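Local coordinates for accelerated-cell-death 11 (PDB 4NT1), which selectively transfers ceramide-1-phosphate and phytoceramide-1-phosphate between membranes, but does not transport ceramide or glycosphingolipids, at residues 84-88 with 89-93; 196-200 with 201-205. One frame throughout, in Å; residues are numbered along the deposited sequence.

Contact 1: 84-88 with 89-93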
loop_
_atom_site.group_PDB
_atom_site.type_symbol
_atom_site.label_atom_id
_atom_site.label_comp_id
_atom_site.label_asym_id
_atom_site.label_seq_id
_atom_site.Cartn_x
_atom_site.Cartn_y
_atom_site.Cartn_z
ATOM N N ASP A 84 3.256 -15.244 -13.916
ATOM C CA ASP A 84 3.225 -16.172 -15.046
ATOM C C ASP A 84 2.883 -17.592 -14.567
ATOM O O ASP A 84 2.139 -18.313 -15.232
ATOM C CB ASP A 84 4.560 -16.172 -15.804
ATOM C CG ASP A 84 4.732 -14.955 -16.720
ATOM O OD1 ASP A 84 3.741 -14.256 -17.009
ATOM O OD2 ASP A 84 5.872 -14.721 -17.166
ATOM N N LYS A 85 3.423 -18.004 -13.421
ATOM C CA LYS A 85 3.125 -19.352 -12.919
ATOM C C LYS A 85 1.651 -19.514 -12.529
ATOM O O LYS A 85 1.071 -20.596 -12.695
ATOM C CB LYS A 85 4.055 -19.739 -11.762
ATOM C CG LYS A 85 5.531 -19.829 -12.180
ATOM C CD LYS A 85 6.444 -19.949 -10.967
ATOM C CE LYS A 85 6.467 -21.357 -10.423
ATOM N NZ LYS A 85 7.123 -22.304 -11.378
ATOM N N ASP A 86 1.044 -18.443 -12.017
ATOM C CA ASP A 86 -0.389 -18.486 -11.715
ATOM C C ASP A 86 -1.218 -18.548 -12.998
ATOM O O ASP A 86 -2.252 -19.209 -13.044
ATOM C CB ASP A 86 -0.826 -17.275 -10.886
ATOM C CG ASP A 86 -0.534 -17.444 -9.407
ATOM O OD1 ASP A 86 -0.370 -18.599 -8.950
ATOM O OD2 ASP A 86 -0.498 -16.421 -8.691
ATOM N N ILE A 87 -0.773 -17.837 -14.032
ATOM C CA ILE A 87 -1.467 -17.869 -15.322
ATOM C C ILE A 87 -1.380 -19.274 -15.937
ATOM O O ILE A 87 -2.356 -19.792 -16.486
ATOM C CB ILE A 87 -0.894 -16.811 -16.301
ATOM C CG1 ILE A 87 -1.175 -15.395 -15.778
ATOM C CG2 ILE A 87 -1.497 -16.987 -17.685
ATOM C CD1 ILE A 87 -0.375 -14.285 -16.489
ATOM N N GLU A 88 -0.207 -19.880 -15.820
ATOM C CA GLU A 88 0.047 -21.213 -16.371
ATOM C C GLU A 88 -0.851 -22.257 -15.705
ATOM O O GLU A 88 -1.376 -23.162 -16.361
ATOM C CB GLU A 88 1.518 -21.568 -16.168
ATOM C CG GLU A 88 1.980 -22.840 -16.847
ATOM C CD GLU A 88 3.493 -22.885 -17.010
ATOM O OE1 GLU A 88 4.216 -22.552 -16.041
ATOM O OE2 GLU A 88 3.962 -23.243 -18.113
ATOM N N ALA A 89 -1.029 -22.126 -14.397
ATOM C CA ALA A 89 -1.843 -23.068 -13.633
ATOM C C ALA A 89 -3.309 -22.660 -13.609
ATOM O O ALA A 89 -4.150 -23.370 -13.041
ATOM C CB ALA A 89 -1.314 -23.186 -12.222
ATOM N N ASP A 90 -3.611 -21.511 -14.210
ATOM C CA ASP A 90 -4.970 -20.974 -14.244
ATOM C C ASP A 90 -5.560 -20.803 -12.848
ATOM O O ASP A 90 -6.717 -21.147 -12.616
ATOM C CB ASP A 90 -5.876 -21.875 -15.096
ATOM C CG ASP A 90 -7.044 -21.122 -15.714
ATOM O OD1 ASP A 90 -7.037 -19.872 -15.704
ATOM O OD2 ASP A 90 -7.972 -21.784 -16.228
ATOM N N CYS A 91 -4.770 -20.260 -11.922
ATOM C CA CYS A 91 -5.213 -20.093 -10.539
ATOM C C CYS A 91 -5.125 -18.642 -10.063
ATOM O O CYS A 91 -5.052 -18.375 -8.864
ATOM C CB CYS A 91 -4.398 -20.995 -9.606
ATOM S SG CYS A 91 -2.633 -20.604 -9.536
ATOM N N VAL A 92 -5.137 -17.705 -11.003
ATOM C CA VAL A 92 -4.987 -16.289 -10.668
ATOM C C VAL A 92 -5.937 -15.819 -9.562
ATOM O O VAL A 92 -5.513 -15.191 -8.592
ATOM C CB VAL A 92 -5.143 -15.412 -11.927
ATOM C CG1 VAL A 92 -5.196 -13.934 -11.557
ATOM C CG2 VAL A 92 -4.001 -15.696 -12.900
ATOM N N ARG A 93 -7.216 -16.149 -9.695
ATOM C CA ARG A 93 -8.214 -15.628 -8.771
ATOM C C ARG A 93 -8.522 -16.553 -7.601
ATOM O O ARG A 93 -9.392 -16.255 -6.774
ATOM C CB ARG A 93 -9.494 -15.271 -9.522
ATOM C CG ARG A 93 -9.269 -14.245 -10.614
ATOM C CD ARG A 93 -10.561 -13.554 -10.981
ATOM N NE ARG A 93 -10.384 -12.624 -12.092
ATOM C CZ ARG A 93 -11.367 -11.887 -12.606
ATOM N NH1 ARG A 93 -12.589 -11.962 -12.094
ATOM N NH2 ARG A 93 -11.124 -11.062 -13.617
HETATM O O HOH W 1 -4.665 -18.704 -17.245
#
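D86 and C91 meet where helix 79-88 gives way to the following loop. The carboxylate of D86 points one oxygen at the sulfur, with OD1 of D86 3.1 Å from SG of C91, while its other oxygen, OD2, is hydrogen-bonded to OG1 of T99. The thiol is brought there by its first torsion (chi1 64°), which sets SG between the backbone N and the carbonyl carbon of C91 and turns it back over the D86 side chain. Next to this polar pair, the I87 and V92 side chains run alongside each other in the same direction, CG1 of I87 packing against CG2 of V92 at 4.0 Å. The same methyl approaches CB of D86 at 4.1 Å.

The backbone turns here in a Schellman motif. D90, at positive phi (56°), lets the chain turn back, and the nearly straight bond from C91 N to D86 O (3.0 Å, 167° at the hydrogen) closes the last turn. D90 N adds a weak bond to I87 O. A water donates to both I87 O and OD1 of D90, bridging the turn to the D90 side chain.

Around the turn, D86 also touches S97 and H98, V92 packs on T99 and W207, and I87 rests on K201. The end of helix 79-88 is thus seated between the start of helix 98-121 and the C-terminal loop.

Contact 2: 196-200 with 201-205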
loop_
_atom_site.group_PDB
_atom_site.type_symbol
_atom_site.label_atom_id
_atom_site.label_comp_id
_atom_site.label_asym_id
_atom_site.label_seq_id
_atom_site.Cartn_x
_atom_site.Cartn_y
_atom_site.Cartn_z
ATOM N N ASN A 196 -0.253 -2.679 -14.550
ATOM C CA ASN A 196 0.065 -3.119 -15.905
ATOM C C ASN A 196 0.394 -4.610 -16.029
ATOM O O ASN A 196 0.077 -5.225 -17.045
ATOM C CB ASN A 196 1.173 -2.258 -16.531
ATOM C CG ASN A 196 0.680 -0.881 -16.934
ATOM O OD1 ASN A 196 -0.518 -0.670 -17.124
ATOM N ND2 ASN A 196 1.600 0.060 -17.079
ATOM N N LEU A 197 1.028 -5.192 -15.013
ATOM C CA LEU A 197 1.229 -6.644 -15.017
ATOM C C LEU A 197 -0.112 -7.365 -15.178
ATOM O O LEU A 197 -0.200 -8.380 -15.880
ATOM C CB LEU A 197 1.917 -7.128 -13.743
ATOM C CG LEU A 197 3.348 -6.644 -13.526
ATOM C CD1 LEU A 197 3.916 -7.281 -12.281
ATOM C CD2 LEU A 197 4.210 -6.964 -14.744
ATOM N N PHE A 198 -1.143 -6.846 -14.516
ATOM C CA PHE A 198 -2.480 -7.442 -14.581
ATOM C C PHE A 198 -3.157 -7.124 -15.915
ATOM O O PHE A 198 -3.670 -8.016 -16.593
ATOM C CB PHE A 198 -3.370 -6.957 -13.420
ATOM C CG PHE A 198 -3.005 -7.542 -12.080
ATOM C CD1 PHE A 198 -1.921 -7.051 -11.364
ATOM C CD2 PHE A 198 -3.747 -8.592 -11.540
ATOM C CE1 PHE A 198 -1.583 -7.589 -10.131
ATOM C CE2 PHE A 198 -3.415 -9.139 -10.308
ATOM C CZ PHE A 198 -2.327 -8.639 -9.602
ATOM N N LEU A 199 -3.159 -5.847 -16.285
ATOM C CA LEU A 199 -3.888 -5.393 -17.463
ATOM C C LEU A 199 -3.317 -5.911 -18.780
ATOM O O LEU A 199 -4.066 -6.172 -19.722
ATOM C CB LEU A 199 -3.963 -3.863 -17.493
ATOM C CG LEU A 199 -4.641 -3.236 -16.276
ATOM C CD1 LEU A 199 -4.481 -1.721 -16.295
ATOM C CD2 LEU A 199 -6.096 -3.633 -16.216
ATOM N N SER A 200 -1.999 -6.064 -18.840
ATOM C CA SER A 200 -1.330 -6.542 -20.050
ATOM C C SER A 200 -1.572 -8.032 -20.270
ATOM O O SER A 200 -1.347 -8.554 -21.366
ATOM C CB SER A 200 0.175 -6.260 -19.985
ATOM O OG SER A 200 0.807 -7.031 -18.974
ATOM N N LYS A 201 -2.028 -8.716 -19.226
ATOM C CA LYS A 201 -2.380 -10.132 -19.339
ATOM C C LYS A 201 -3.893 -10.335 -19.279
ATOM O O LYS A 201 -4.369 -11.456 -19.087
ATOM C CB LYS A 201 -1.683 -10.954 -18.252
ATOM C CG LYS A 201 -0.168 -11.041 -18.429
ATOM C CD LYS A 201 0.185 -11.603 -19.807
ATOM C CE LYS A 201 1.659 -11.979 -19.908
ATOM N NZ LYS A 201 2.566 -10.801 -19.793
ATOM N N GLN A 202 -4.639 -9.245 -19.437
ATOM C CA GLN A 202 -6.104 -9.291 -19.432
ATOM C C GLN A 202 -6.691 -9.906 -18.162
ATOM O O GLN A 202 -7.727 -10.569 -18.219
ATOM C CB GLN A 202 -6.627 -10.075 -20.646
ATOM C CG GLN A 202 -6.395 -9.391 -21.985
ATOM C CD GLN A 202 -4.986 -9.598 -22.507
ATOM O OE1 GLN A 202 -4.423 -10.692 -22.396
ATOM N NE2 GLN A 202 -4.406 -8.547 -23.076
ATOM N N LEU A 203 -6.050 -9.681 -17.017
ATOM C CA LEU A 203 -6.497 -10.317 -15.785
ATOM C C LEU A 203 -7.520 -9.499 -14.999
ATOM O O LEU A 203 -8.169 -10.026 -14.101
ATOM C CB LEU A 203 -5.302 -10.616 -14.876
ATOM C CG LEU A 203 -4.141 -11.418 -15.457
ATOM C CD1 LEU A 203 -3.072 -11.659 -14.379
ATOM C CD2 LEU A 203 -4.640 -12.732 -16.037
ATOM N N GLY A 204 -7.625 -8.208 -15.307
ATOM C CA GLY A 204 -8.470 -7.303 -14.554
ATOM C C GLY A 204 -7.819 -6.926 -13.238
ATOM O O GLY A 204 -6.896 -7.612 -12.793
ATOM N N ILE A 205 -8.293 -5.849 -12.607
ATOM C CA ILE A 205 -7.771 -5.448 -11.303
ATOM C C ILE A 205 -8.872 -5.138 -10.297
ATOM O O ILE A 205 -8.600 -4.653 -9.201
ATOM C CB ILE A 205 -6.831 -4.219 -11.413
ATOM C CG1 ILE A 205 -7.603 -2.997 -11.925
ATOM C CG2 ILE A 205 -5.639 -4.539 -12.296
ATOM C CD1 ILE A 205 -6.761 -1.725 -11.997
HETATM O O HOH W 2 2.212 -9.793 -16.525
HETATM O O HOH W 3 1.827 -9.321 -22.174
#
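Apolar contact centres on F198 and I205, whose side chains meet at a slant. CG2 of I205 comes to 3.5 Å from CB of F198, and the same methyl reaches CD2 of L199 at 4.0 Å, so one branch of the isoleucine bridges two successive residues of the last helical turn. With CG1 of I205 between N and the carbonyl carbon (chi1 63°), CG2 falls opposite the carbonyl carbon, on the side facing the helix end. Further round the F198 ring, CD2 meets CB of L203 and the carbonyl oxygen of G204.

Backbone hydrogen bonds close the helix end. F198 O is gripped from opposite faces of its plane by two donors: L203 N makes the straighter bond (2.9 Å, 168°), whereas K201 N stands well above the carbonyl plane. Q202 N bonds L199 O at 3.1 Å.

Side-chain and water-mediated polar contacts lie on the outer side. OG of S200 donates to N196 O at 2.7 Å, reaching that oxygen from the face opposite S200 N. The aliphatic part of K201 passes close to L197 O, and bends in the chain bring NZ to two waters. One water lies 2.9 Å from NZ of K201 and donates weakly to S200 O; the other accepts weakly from NZ and donates to L197 O.

F198 also packs on M83 and on T99, L102 and L103 of helix 98-121, near R100 and R104, which bind the ceramide-1-phosphate ligand. The paired bonds back to F198 and L199, with Q202 at positive phi as the C-prime residue, form a Schellman motif ending helix 173-199 of this all-helical GLTP fold.

Both contacts are Schellman helix ends at the protein surface, contact 1 finishing helix 79-88 and contact 2 helix 173-199, and each has one buried side chain directed at helix 98-121. In contact 1 that side chain is an aspartate, held by a hydrogen bond; in contact 2 it is a phenylalanine, held by packing. The two turns touch directly: NH2 of R93 makes a probable hydrogen bond to L203 O, CD1 of I87 packs on CG of K201, and V92 meets L203. R93 also forms a cation-pi contact with W207, joining the loop after 84-88 to the C-terminus close to the ceramide-1-phosphate site.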